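Local atomic coordinates of (S)-ureidoglycine aminohydrolase cupin domain-containing protein (Pseudomonas syringae pv. tomato, PDB entry 3MYX), a protein that is of unknown function but belongs to the cupin superfamily and may be related to (S)-ureidoglycine aminohydrolases. Residues L10-L15 with T208-D213; I169-S174 with R232-V237; S35-A40 with G50-G55; Y65-V70 with W111-S116. All coordinates share one frame; numbering follows the deposited sequence.

Contact 1 (L10-L15 with T208-D213); sequences LARADL and TVNTGD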
loop_
_atom_site.group_PDB
_atom_site.type_symbol
_atom_site.label_atom_id
_atom_site.label_comp_id
_atom_site.label_asym_id
_atom_site.label_seq_id
_atom_site.Cartn_x
_atom_site.Cartn_y
_atom_site.Cartn_z
ATOM N N LEU A 10 -5.102 1.407 -7.895
ATOM C CA LEU A 10 -5.530 2.549 -7.076
ATOM C C LEU A 10 -5.155 3.885 -7.720
ATOM O O LEU A 10 -5.947 4.822 -7.706
ATOM C CB LEU A 10 -4.945 2.470 -5.658
ATOM C CG LEU A 10 -5.282 1.208 -4.856
ATOM C CD1 LEU A 10 -4.748 1.363 -3.435
ATOM C CD2 LEU A 10 -6.802 0.928 -4.838
ATOM N N ALA A 11 -3.936 3.986 -8.248
ATOM C CA ALA A 11 -3.504 5.204 -8.901
ATOM C C ALA A 11 -2.382 4.911 -9.875
ATOM O O ALA A 11 -1.514 4.089 -9.603
ATOM C CB ALA A 11 -3.044 6.240 -7.867
ATOM N N ARG A 12 -2.418 5.611 -11.004
ATOM C CA ARG A 12 -1.350 5.580 -11.982
ATOM C C ARG A 12 -0.342 6.681 -11.681
ATOM O O ARG A 12 -0.699 7.735 -11.135
ATOM C CB ARG A 12 -1.900 5.839 -13.380
ATOM C CG ARG A 12 -2.798 4.766 -13.939
ATOM C CD ARG A 12 -2.018 3.547 -14.273
ATOM N NE ARG A 12 -2.806 2.595 -15.045
ATOM C CZ ARG A 12 -2.408 1.370 -15.361
ATOM N NH1 ARG A 12 -1.220 0.916 -14.976
ATOM N NH2 ARG A 12 -3.207 0.585 -16.058
ATOM N N ALA A 13 0.898 6.486 -12.123
ATOM C CA ALA A 13 1.931 7.492 -11.936
ATOM C C ALA A 13 1.513 8.875 -12.445
ATOM O O ALA A 13 1.783 9.868 -11.798
ATOM C CB ALA A 13 3.246 7.041 -12.603
ATOM N N ASP A 14 0.878 8.918 -13.614
ATOM C CA ASP A 14 0.444 10.183 -14.221
ATOM C C ASP A 14 -0.987 10.573 -13.853
ATOM O O ASP A 14 -1.538 11.501 -14.424
ATOM C CB ASP A 14 0.604 10.130 -15.753
ATOM C CG ASP A 14 -0.410 9.232 -16.425
ATOM O OD1 ASP A 14 -1.085 8.439 -15.743
ATOM O OD2 ASP A 14 -0.539 9.298 -17.678
ATOM N N LEU A 15 -1.576 9.832 -12.919
ATOM C CA LEU A 15 -2.919 10.117 -12.418
ATOM C C LEU A 15 -4.003 10.021 -13.505
ATOM O O LEU A 15 -5.071 10.621 -13.372
ATOM C CB LEU A 15 -2.973 11.487 -11.709
ATOM C CG LEU A 15 -2.325 11.623 -10.331
ATOM C CD1 LEU A 15 -2.816 10.510 -9.415
ATOM C CD2 LEU A 15 -0.811 11.639 -10.401
ATOM N N THR A 208 -1.327 -4.124 -16.390
ATOM C CA THR A 208 0.076 -3.762 -16.369
ATOM C C THR A 208 0.272 -2.709 -15.293
ATOM O O THR A 208 -0.335 -1.637 -15.346
ATOM C CB THR A 208 0.543 -3.221 -17.709
ATOM O OG1 THR A 208 0.367 -4.246 -18.692
ATOM C CG2 THR A 208 2.012 -2.840 -17.640
ATOM N N VAL A 209 1.082 -3.050 -14.299
ATOM C CA VAL A 209 1.420 -2.145 -13.215
ATOM C C VAL A 209 2.786 -1.579 -13.549
ATOM O O VAL A 209 3.776 -2.301 -13.615
ATOM C CB VAL A 209 1.417 -2.866 -11.844
ATOM C CG1 VAL A 209 1.618 -1.841 -10.712
ATOM C CG2 VAL A 209 0.112 -3.681 -11.683
ATOM N N ASN A 210 2.807 -0.287 -13.814
ATOM C CA ASN A 210 4.010 0.407 -14.216
ATOM C C ASN A 210 4.691 1.102 -13.058
ATOM O O ASN A 210 4.140 1.233 -11.964
ATOM C CB ASN A 210 3.672 1.428 -15.308
ATOM C CG ASN A 210 3.164 0.771 -16.568
ATOM O OD1 ASN A 210 3.892 0.028 -17.211
ATOM N ND2 ASN A 210 1.910 1.048 -16.933
ATOM N N THR A 211 5.906 1.555 -13.311
ATOM C CA THR A 211 6.656 2.273 -12.325
ATOM C C THR A 211 5.849 3.492 -11.851
ATOM O O THR A 211 5.336 4.257 -12.661
ATOM C CB THR A 211 7.985 2.730 -12.914
ATOM O OG1 THR A 211 8.660 1.611 -13.523
ATOM C CG2 THR A 211 8.822 3.388 -11.858
ATOM N N GLY A 212 5.716 3.651 -10.543
ATOM C CA GLY A 212 4.984 4.774 -9.974
ATOM C C GLY A 212 3.496 4.539 -9.786
ATOM O O GLY A 212 2.801 5.412 -9.282
ATOM N N ASP A 213 3.019 3.365 -10.186
ATOM C CA ASP A 213 1.606 2.990 -9.973
ATOM C C ASP A 213 1.443 2.296 -8.624
ATOM O O ASP A 213 2.359 1.620 -8.156
ATOM C CB ASP A 213 1.104 2.000 -11.023
ATOM C CG ASP A 213 1.093 2.532 -12.435
ATOM O OD1 ASP A 213 1.305 3.737 -12.685
ATOM O OD2 ASP A 213 0.846 1.687 -13.325
HETATM O O HOH W 1 -2.968 -1.966 -17.666
#

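Contact 2 (I169-S174 with R232-V237); sequences IGVWDS and RKFYAV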
loop_
_atom_site.group_PDB
_atom_site.type_symbol
_atom_site.label_atom_id
_atom_site.label_comp_id
_atom_site.label_asym_id
_atom_site.label_seq_id
_atom_site.Cartn_x
_atom_site.Cartn_y
_atom_site.Cartn_z
ATOM N N ILE A 169 5.318 -3.727 6.524
ATOM C CA ILE A 169 5.429 -2.660 5.529
ATOM C C ILE A 169 6.895 -2.376 5.255
ATOM O O ILE A 169 7.704 -2.283 6.175
ATOM C CB ILE A 169 4.701 -1.397 6.016
ATOM C CG1 ILE A 169 3.201 -1.691 6.166
ATOM C CG2 ILE A 169 4.957 -0.237 5.065
ATOM C CD1 ILE A 169 2.394 -0.603 6.874
ATOM N N GLY A 170 7.258 -2.291 3.982
ATOM C CA GLY A 170 8.645 -2.088 3.664
ATOM C C GLY A 170 8.910 -1.985 2.188
ATOM O O GLY A 170 8.046 -1.552 1.423
ATOM N N VAL A 171 10.125 -2.373 1.818
ATOM C CA VAL A 171 10.598 -2.325 0.459
ATOM C C VAL A 171 11.079 -3.731 0.076
ATOM O O VAL A 171 11.687 -4.430 0.894
ATOM C CB VAL A 171 11.710 -1.268 0.282
ATOM C CG1 VAL A 171 12.270 -1.263 -1.176
ATOM C CG2 VAL A 171 11.206 0.123 0.644
ATOM N N TRP A 172 10.755 -4.141 -1.157
ATOM C CA TRP A 172 11.088 -5.468 -1.693
ATOM C C TRP A 172 11.633 -5.316 -3.083
ATOM O O TRP A 172 11.231 -4.398 -3.813
ATOM C CB TRP A 172 9.825 -6.299 -1.762
ATOM C CG TRP A 172 9.797 -7.655 -2.425
ATOM C CD1 TRP A 172 9.924 -8.841 -1.807
ATOM C CD2 TRP A 172 9.463 -7.946 -3.787
ATOM N NE1 TRP A 172 9.718 -9.872 -2.696
ATOM C CE2 TRP A 172 9.403 -9.336 -3.915
ATOM C CE3 TRP A 172 9.184 -7.160 -4.909
ATOM C CZ2 TRP A 172 9.065 -9.958 -5.109
ATOM C CZ3 TRP A 172 8.851 -7.779 -6.089
ATOM C CH2 TRP A 172 8.775 -9.164 -6.173
ATOM N N ASP A 173 12.529 -6.213 -3.479
ATOM C CA ASP A 173 12.906 -6.294 -4.878
ATOM C C ASP A 173 13.077 -7.725 -5.335
ATOM O O ASP A 173 13.118 -8.651 -4.531
ATOM C CB ASP A 173 14.087 -5.364 -5.251
ATOM C CG ASP A 173 15.484 -5.850 -4.820
ATOM O OD1 ASP A 173 15.701 -7.000 -4.363
ATOM O OD2 ASP A 173 16.413 -4.997 -4.948
ATOM N N SER A 174 13.118 -7.893 -6.644
ATOM C CA SER A 174 13.201 -9.222 -7.215
ATOM C C SER A 174 13.731 -9.177 -8.628
ATOM O O SER A 174 13.421 -8.270 -9.393
ATOM C CB SER A 174 11.814 -9.880 -7.257
ATOM O OG SER A 174 11.891 -11.239 -7.638
ATOM N N ARG A 232 11.145 -3.359 -8.066
ATOM C CA ARG A 232 11.299 -2.917 -6.686
ATOM C C ARG A 232 10.021 -2.234 -6.282
ATOM O O ARG A 232 9.484 -1.431 -7.066
ATOM C CB ARG A 232 12.484 -1.981 -6.560
ATOM C CG ARG A 232 12.762 -1.460 -5.163
ATOM C CD ARG A 232 13.947 -0.511 -5.226
ATOM N NE ARG A 232 14.426 -0.082 -3.927
ATOM C CZ ARG A 232 15.400 -0.660 -3.202
ATOM N NH1 ARG A 232 16.050 -1.753 -3.568
ATOM N NH2 ARG A 232 15.690 -0.132 -2.062
ATOM N N LYS A 233 9.540 -2.522 -5.083
ATOM C CA LYS A 233 8.266 -1.968 -4.654
ATOM C C LYS A 233 8.236 -1.631 -3.184
ATOM O O LYS A 233 8.904 -2.287 -2.389
ATOM C CB LYS A 233 7.132 -2.952 -4.966
ATOM C CG LYS A 233 7.101 -4.176 -4.099
ATOM C CD LYS A 233 6.235 -5.282 -4.688
ATOM C CE LYS A 233 6.098 -6.434 -3.734
ATOM N NZ LYS A 233 5.333 -7.586 -4.350
ATOM N N PHE A 234 7.422 -0.630 -2.838
ATOM C CA PHE A 234 6.907 -0.509 -1.494
ATOM C C PHE A 234 5.800 -1.538 -1.366
ATOM O O PHE A 234 5.018 -1.750 -2.314
ATOM C CB PHE A 234 6.264 0.855 -1.266
ATOM C CG PHE A 234 7.224 1.991 -1.102
ATOM C CD1 PHE A 234 8.101 2.016 -0.032
ATOM C CD2 PHE A 234 7.177 3.102 -1.944
ATOM C CE1 PHE A 234 8.950 3.108 0.167
ATOM C CE2 PHE A 234 8.031 4.190 -1.746
ATOM C CZ PHE A 234 8.906 4.198 -0.703
ATOM N N TYR A 235 5.676 -2.134 -0.184
ATOM C CA TYR A 235 4.575 -3.035 0.091
ATOM C C TYR A 235 3.987 -2.806 1.470
ATOM O O TYR A 235 4.679 -2.361 2.400
ATOM C CB TYR A 235 5.004 -4.491 -0.025
ATOM C CG TYR A 235 6.069 -4.915 0.965
ATOM C CD1 TYR A 235 5.730 -5.338 2.258
ATOM C CD2 TYR A 235 7.412 -4.861 0.632
ATOM C CE1 TYR A 235 6.705 -5.725 3.169
ATOM C CE2 TYR A 235 8.379 -5.230 1.538
ATOM C CZ TYR A 235 8.037 -5.656 2.792
ATOM O OH TYR A 235 9.068 -5.998 3.656
ATOM N N ALA A 236 2.698 -3.120 1.571
ATOM C CA ALA A 236 2.038 -3.379 2.846
ATOM C C ALA A 236 1.370 -4.731 2.679
ATOM O O ALA A 236 0.574 -4.898 1.745
ATOM C CB ALA A 236 0.987 -2.312 3.172
ATOM N N VAL A 237 1.711 -5.703 3.526
ATOM C CA VAL A 237 1.086 -7.016 3.466
ATOM C C VAL A 237 0.549 -7.404 4.833
ATOM O O VAL A 237 1.129 -7.038 5.865
ATOM C CB VAL A 237 2.063 -8.109 2.975
ATOM C CG1 VAL A 237 2.445 -7.869 1.513
ATOM C CG2 VAL A 237 3.296 -8.246 3.874
#

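Contact 3 (S35-A40 with G50-G55); sequences SGRRTA and GIVEFG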
loop_
_atom_site.group_PDB
_atom_site.type_symbol
_atom_site.label_atom_id
_atom_site.label_comp_id
_atom_site.label_asym_id
_atom_site.label_seq_id
_atom_site.Cartn_x
_atom_site.Cartn_y
_atom_site.Cartn_z
ATOM N N SER A 35 -15.075 13.383 3.131
ATOM C CA SER A 35 -15.221 13.684 1.707
ATOM C C SER A 35 -13.964 13.322 0.915
ATOM O O SER A 35 -14.041 12.964 -0.269
ATOM C CB SER A 35 -15.588 15.167 1.466
ATOM O OG SER A 35 -14.596 16.052 1.936
ATOM N N GLY A 36 -12.816 13.424 1.571
ATOM C CA GLY A 36 -11.539 13.097 0.943
ATOM C C GLY A 36 -11.195 11.624 0.886
ATOM O O GLY A 36 -10.263 11.245 0.182
ATOM N N ARG A 37 -11.918 10.791 1.645
ATOM C CA ARG A 37 -11.647 9.362 1.710
ATOM C C ARG A 37 -12.348 8.638 0.575
ATOM O O ARG A 37 -13.578 8.698 0.457
ATOM C CB ARG A 37 -12.099 8.796 3.070
ATOM C CG ARG A 37 -11.927 7.287 3.208
ATOM C CD ARG A 37 -10.484 6.870 3.427
ATOM N NE ARG A 37 -10.061 7.121 4.792
ATOM C CZ ARG A 37 -8.835 6.909 5.258
ATOM N NH1 ARG A 37 -7.870 6.518 4.455
ATOM N NH2 ARG A 37 -8.575 7.126 6.532
ATOM N N ARG A 38 -11.565 7.953 -0.255
ATOM C CA ARG A 38 -12.077 7.252 -1.436
ATOM C C ARG A 38 -11.627 5.816 -1.312
ATOM O O ARG A 38 -10.459 5.484 -1.572
ATOM C CB ARG A 38 -11.552 7.896 -2.723
ATOM C CG ARG A 38 -11.612 9.409 -2.749
ATOM C CD ARG A 38 -13.024 9.937 -2.698
ATOM N NE ARG A 38 -13.020 11.386 -2.503
ATOM C CZ ARG A 38 -12.811 12.281 -3.470
ATOM N NH1 ARG A 38 -12.607 11.882 -4.719
ATOM N NH2 ARG A 38 -12.814 13.581 -3.181
ATOM N N THR A 39 -12.542 4.953 -0.880
ATOM C CA THR A 39 -12.190 3.579 -0.544
ATOM C C THR A 39 -12.516 2.635 -1.687
ATOM O O THR A 39 -13.650 2.602 -2.162
ATOM C CB THR A 39 -12.923 3.169 0.739
ATOM O OG1 THR A 39 -12.507 4.052 1.791
ATOM C CG2 THR A 39 -12.616 1.742 1.111
ATOM N N ALA A 40 -11.511 1.891 -2.141
ATOM C CA ALA A 40 -11.679 0.912 -3.206
ATOM C C ALA A 40 -12.025 -0.474 -2.686
ATOM O O ALA A 40 -12.598 -1.284 -3.414
ATOM C CB ALA A 40 -10.424 0.847 -4.033
ATOM N N GLY A 50 -7.380 2.409 -0.769
ATOM C CA GLY A 50 -7.969 3.385 -1.650
ATOM C C GLY A 50 -7.047 4.567 -1.833
ATOM O O GLY A 50 -5.820 4.414 -1.824
ATOM N N ILE A 51 -7.663 5.735 -2.030
ATOM C CA ILE A 51 -6.926 6.987 -2.106
ATOM C C ILE A 51 -7.579 8.036 -1.205
ATOM O O ILE A 51 -8.747 7.928 -0.805
ATOM C CB ILE A 51 -6.784 7.508 -3.572
ATOM C CG1 ILE A 51 -8.159 7.889 -4.148
ATOM C CG2 ILE A 51 -6.048 6.467 -4.442
ATOM C CD1 ILE A 51 -8.117 8.523 -5.533
ATOM N N VAL A 52 -6.775 9.018 -0.830
ATOM C CA VAL A 52 -7.242 10.197 -0.112
ATOM C C VAL A 52 -6.880 11.421 -0.948
ATOM O O VAL A 52 -5.749 11.534 -1.432
ATOM C CB VAL A 52 -6.641 10.320 1.296
ATOM C CG1 VAL A 52 -7.020 11.652 1.942
ATOM C CG2 VAL A 52 -7.100 9.140 2.157
ATOM N N GLU A 53 -7.861 12.296 -1.155
ATOM C CA GLU A 53 -7.652 13.607 -1.758
ATOM C C GLU A 53 -7.828 14.632 -0.643
ATOM O O GLU A 53 -8.871 14.673 0.000
ATOM C CB GLU A 53 -8.658 13.829 -2.892
ATOM C CG GLU A 53 -8.491 12.813 -4.008
ATOM C CD GLU A 53 -9.360 13.037 -5.227
ATOM O OE1 GLU A 53 -9.983 14.100 -5.350
ATOM O OE2 GLU A 53 -9.410 12.126 -6.069
ATOM N N PHE A 54 -6.818 15.454 -0.403
ATOM C CA PHE A 54 -6.866 16.396 0.695
ATOM C C PHE A 54 -5.954 17.578 0.414
ATOM O O PHE A 54 -4.961 17.448 -0.314
ATOM C CB PHE A 54 -6.465 15.673 1.983
ATOM C CG PHE A 54 -7.014 16.292 3.233
ATOM C CD1 PHE A 54 -8.377 16.284 3.492
ATOM C CD2 PHE A 54 -6.165 16.832 4.190
ATOM C CE1 PHE A 54 -8.881 16.825 4.662
ATOM C CE2 PHE A 54 -6.675 17.373 5.377
ATOM C CZ PHE A 54 -8.026 17.380 5.594
ATOM N N GLY A 55 -6.303 18.733 0.961
ATOM C CA GLY A 55 -5.595 19.961 0.654
ATOM C C GLY A 55 -5.459 20.955 1.780
ATOM O O GLY A 55 -5.150 22.118 1.528
#

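Contact 4 (Y65-V70 with W111-S116); sequences YTEMLV and WAFCAS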
loop_
_atom_site.group_PDB
_atom_site.type_symbol
_atom_site.label_atom_id
_atom_site.label_comp_id
_atom_site.label_asym_id
_atom_site.label_seq_id
_atom_site.Cartn_x
_atom_site.Cartn_y
_atom_site.Cartn_z
ATOM N N TYR A 65 -6.401 3.992 13.182
ATOM C CA TYR A 65 -5.993 2.871 12.363
ATOM C C TYR A 65 -4.473 2.784 12.345
ATOM O O TYR A 65 -3.789 3.742 12.690
ATOM C CB TYR A 65 -6.456 3.089 10.924
ATOM C CG TYR A 65 -7.893 3.547 10.721
ATOM C CD1 TYR A 65 -8.933 3.065 11.513
ATOM C CD2 TYR A 65 -8.216 4.420 9.692
ATOM C CE1 TYR A 65 -10.249 3.468 11.305
ATOM C CE2 TYR A 65 -9.520 4.814 9.481
ATOM C CZ TYR A 65 -10.528 4.321 10.272
ATOM O OH TYR A 65 -11.812 4.739 10.042
ATOM N N THR A 66 -3.941 1.656 11.881
ATOM C CA THR A 66 -2.579 1.644 11.332
ATOM C C THR A 66 -2.743 1.962 9.859
ATOM O O THR A 66 -3.478 1.290 9.177
ATOM C CB THR A 66 -1.890 0.299 11.495
ATOM O OG1 THR A 66 -1.902 -0.055 12.883
ATOM C CG2 THR A 66 -0.468 0.359 10.968
ATOM N N GLU A 67 -2.073 2.992 9.366
ATOM C CA GLU A 67 -2.300 3.443 7.985
ATOM C C GLU A 67 -1.007 3.829 7.271
ATOM O O GLU A 67 -0.209 4.612 7.772
ATOM C CB GLU A 67 -3.325 4.585 7.942
ATOM C CG GLU A 67 -3.727 4.982 6.522
ATOM C CD GLU A 67 -4.992 5.847 6.442
ATOM O OE1 GLU A 67 -5.749 5.985 7.441
ATOM O OE2 GLU A 67 -5.250 6.326 5.318
HETATM N N MSE A 68 -0.830 3.250 6.088
HETATM C CA MSE A 68 0.282 3.558 5.198
HETATM C C MSE A 68 -0.193 4.503 4.129
HETATM O O MSE A 68 -1.264 4.301 3.541
HETATM C CB MSE A 68 0.778 2.299 4.509
HETATM C CG MSE A 68 1.878 2.577 3.503
HETATM SE SE MSE A 68 2.207 0.971 2.556
HETATM C CE MSE A 68 3.881 1.429 1.753
ATOM N N LEU A 69 0.620 5.526 3.863
ATOM C CA LEU A 69 0.373 6.536 2.815
ATOM C C LEU A 69 1.470 6.450 1.768
ATOM O O LEU A 69 2.633 6.349 2.117
ATOM C CB LEU A 69 0.443 7.977 3.394
ATOM C CG LEU A 69 -0.552 8.460 4.454
ATOM C CD1 LEU A 69 -0.240 7.847 5.821
ATOM C CD2 LEU A 69 -0.569 9.973 4.511
ATOM N N VAL A 70 1.087 6.493 0.494
ATOM C CA VAL A 70 1.996 6.533 -0.638
ATOM C C VAL A 70 1.608 7.752 -1.490
ATOM O O VAL A 70 0.505 7.760 -2.061
ATOM C CB VAL A 70 1.823 5.253 -1.494
ATOM C CG1 VAL A 70 2.725 5.294 -2.713
ATOM C CG2 VAL A 70 2.123 4.011 -0.669
ATOM N N TRP A 111 -2.969 10.815 -2.197
ATOM C CA TRP A 111 -2.166 9.646 -1.868
ATOM C C TRP A 111 -2.977 8.379 -1.875
ATOM O O TRP A 111 -4.184 8.417 -1.662
ATOM C CB TRP A 111 -1.474 9.811 -0.525
ATOM C CG TRP A 111 -2.302 10.100 0.698
ATOM C CD1 TRP A 111 -2.765 9.198 1.613
ATOM C CD2 TRP A 111 -2.669 11.400 1.206
ATOM N NE1 TRP A 111 -3.373 9.839 2.655
ATOM C CE2 TRP A 111 -3.359 11.187 2.425
ATOM C CE3 TRP A 111 -2.502 12.712 0.743
ATOM C CZ2 TRP A 111 -3.850 12.237 3.201
ATOM C CZ3 TRP A 111 -3.027 13.755 1.497
ATOM C CH2 TRP A 111 -3.681 13.504 2.716
ATOM N N ALA A 112 -2.310 7.258 -2.140
ATOM C CA ALA A 112 -2.916 5.955 -1.925
ATOM C C ALA A 112 -2.742 5.565 -0.461
ATOM O O ALA A 112 -1.809 5.993 0.207
ATOM C CB ALA A 112 -2.307 4.892 -2.827
ATOM N N PHE A 113 -3.640 4.728 0.033
ATOM C CA PHE A 113 -3.530 4.236 1.393
ATOM C C PHE A 113 -3.874 2.764 1.505
ATOM O O PHE A 113 -4.639 2.209 0.696
ATOM C CB PHE A 113 -4.436 5.042 2.351
ATOM C CG PHE A 113 -5.909 4.691 2.254
ATOM C CD1 PHE A 113 -6.459 3.659 3.002
ATOM C CD2 PHE A 113 -6.760 5.389 1.403
ATOM C CE1 PHE A 113 -7.802 3.313 2.895
ATOM C CE2 PHE A 113 -8.119 5.045 1.307
ATOM C CZ PHE A 113 -8.631 3.997 2.051
ATOM N N CYS A 114 -3.307 2.144 2.539
ATOM C CA CYS A 114 -3.778 0.865 3.073
ATOM C C CYS A 114 -3.853 1.028 4.580
ATOM O O CYS A 114 -2.898 1.479 5.211
ATOM C CB CYS A 114 -2.819 -0.257 2.696
ATOM S SG CYS A 114 -3.352 -1.882 3.316
ATOM N N ALA A 115 -5.010 0.692 5.157
ATOM C CA ALA A 115 -5.236 0.831 6.585
ATOM C C ALA A 115 -5.727 -0.466 7.179
ATOM O O ALA A 115 -6.571 -1.137 6.588
ATOM C CB ALA A 115 -6.272 1.930 6.847
ATOM N N SER A 116 -5.230 -0.776 8.373
ATOM C CA SER A 116 -5.860 -1.766 9.232
ATOM C C SER A 116 -6.777 -1.001 10.168
ATOM O O SER A 116 -6.320 -0.289 11.061
ATOM C CB SER A 116 -4.827 -2.530 10.037
ATOM O OG SER A 116 -5.451 -3.413 10.960
HETATM O O HOH W 2 -4.347 -1.675 13.461
HETATM O O HOH W 3 -4.626 9.012 5.069
#

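Contact 1 (L10-L15 with T208-D213)
The end of R12 reaches D213 where strand 7-11 ends and strand 206-209 runs into a turn. The planes of the guanidinium and the carboxylate stand 67° apart, so the two groups do not pair flat. NH1 of R12 does the touching. NH1 of R12 donates to OD2 of D213 at 2.8 Å, in its own guanidinium plane but from above the carboxylate plane. NH1 of R12 also donates to O of T208 at 2.7 Å, almost in line with that carbonyl. The R12 chain starts beside its backbone N (chi1 -67°) and bends again at chi2, which brings CD near both carboxylate oxygens of D213. A water joins NH2 of R12 to N of T208, at 3.0 Å from each.

D213 is gripped at both oxygens. OD1 of D213 accepts from N of A13 at 2.8 Å. OD2 of D213 also takes N of N210 at 2.8 Å, from the face opposite to R12. This last bond lies within the type II turn N210-D213. CB of A13 rests 3.5 Å from O of T211.

With three donors on one buried carboxylate, the acid is probably kept ionised. Its charge is matched by R12, and one side chain ties the N-terminal segment to a turn of the C-terminal cupin domain.

Contact 2 (I169-S174 with R232-V237)
G170 pairs with Y235 and W172 with K233 through backbone hydrogen bonds, two to each pair. N of K233 meets O of W172 at 2.8 Å. V171 sits opposite F234 between them, and the non-hydrogen-bonded pairs I169-A236 and D173-R232 flank them.

Aromatic contacts fill the face that carries W172, K233 and Y235. K233 runs extended across the six-membered ring of W172, with CE of K233 3.4 Å from CE3 of W172. NZ of K233 stands 4.0 Å from the centroid of the six-membered ring of W172, 14° off the normal, a cation-pi contact. NZ also forms a salt bridge with E188. The Y235 ring lies over G170, whose CA makes a CH-pi contact 4.0 Å from the ring centroid. Y235 takes chi1 63°, which folds the ring back across the neighbouring strand. Its OH goes on to N158.

Charges mark the other face. OD2 of D173 lies 3.5 Å from NH1 of R232, a long salt bridge, with the two planes 70° apart. D173 also binds R155 and Y230. NH2 of R232 bonds to O of A134 and NE to O of R132. CG1 of V171 covers one face of the R232 guanidinium.

Apolar contacts complete that face: CG2 of V171 meets CD1 of F234 at 3.7 Å. This is antiparallel pairing in a wall of the C-terminal cupin beta-barrel.

Contact 3 (S35-A40 with G50-G55)
The guanidinium of R38 has the side chain of E53 over one face and O of S35 at its edge. CG of E53 stands 4.1 Å above the plane of the R38 guanidinium, offset toward the rim. At the edge NE and NH2 of R38 both donate to O of S35, NE at 2.9 Å. The pairing belongs to an antiparallel strand pair, 37-39 with 47-54, in a sheet of the N-terminal half of this bicupin-like chain.

The E53 carboxylate is turned 48° from the guanidinium. OE2 of E53 and NH1 of R38 form a salt bridge at 3.5 Å, but the oxygen lies well out of the guanidinium plane. The attraction is therefore one of charge, and no N-H points at the oxygen. The R38 chain bends at chi2 (-64°), which brings NE and NH2 back to O of S35. This double grip helps fix the rotation of the guanidinium. CB of R38 packs 3.4 Å from O of I51.

R37 points to the other face of the sheet. NH1 of R37 rests 3.6 Å from CG2 of V52, while the charge of R37 is met by D31 and E67, and F113 adds a cation-pi contact.

The backbones join at R38 and I51, N to O in both directions. CA of G50 makes a CA-H...O contact to O of R38. E53 N bonds to O of G36. O of G36 takes a further CA-H...O contact from CA of V52, at 3.2 Å.

Contact 4 (Y65-V70 with W111-S116)
T66 with S116, M68 with C114 and V70 with A112 form three hydrogen-bonded pairs, each with two backbone bonds. The straightest is N of M68 to O of C114, at 2.9 Å and 172°. Between them, E67 sits opposite A115 and L69 opposite F113. CA-H...O contacts add to the ladder, as from CA of F113 to O of M68.

CH-pi packing ties L69 to W111. The two side chains lie side by side and point the same way. CD2 of L69 stands over one face of the W111 indole, 3.6 Å from the centroid of its five-membered ring. W111 takes chi1 56°, with CG between its backbone N and carbonyl carbon, and this turns the ring alongside L69.

E67 also packs on F113. Its chain is extended, and OE2 of E67 ends 3.3 Å from CB of F113.

Polar contacts gather round the same carboxylate. OE2 forms a salt bridge with R37, and OE1 is hydrogen-bonded to OH of Y63. A water gives a proton to OE2 of E67 and accepts one from NE1 of W111, at 2.8 Å from each. The buried acid is thus held at both oxygens.

At the other end, a second water donates to OG1 of T66 at 3.0 Å. T66 also bonds to D162. Apolar contact is light there: CB of Y65 meets CB of A115 at 4.2 Å.

Regular antiparallel pairing of this kind, with strand 109-116 also bonded to strand 47-54, is typical of a cupin beta-barrel wall.

In the fold
Contacts 3 and 4 close in turn along the chain, both inside the long loop closed by contact 1. Contact 2 follows them, and its segments alternate with those of contact 1. Contacts 3 and 4 share one antiparallel sheet, where strands 47-54 and 109-116 are neighbours; their centres are 11 Å apart. Contacts 1 and 2 reach the seven-stranded sheet, with centres 15 Å apart and no touch. One meeting place of the halves is M68 of contact 4, in the given conformer, on A236, I169 and F234 of contact 2. L10 of contact 1 packs on A40 and G50 of contact 3. Strand 7-11 is an edge strand of the C-terminal sheet, so the N-terminal segment bridges the two halves.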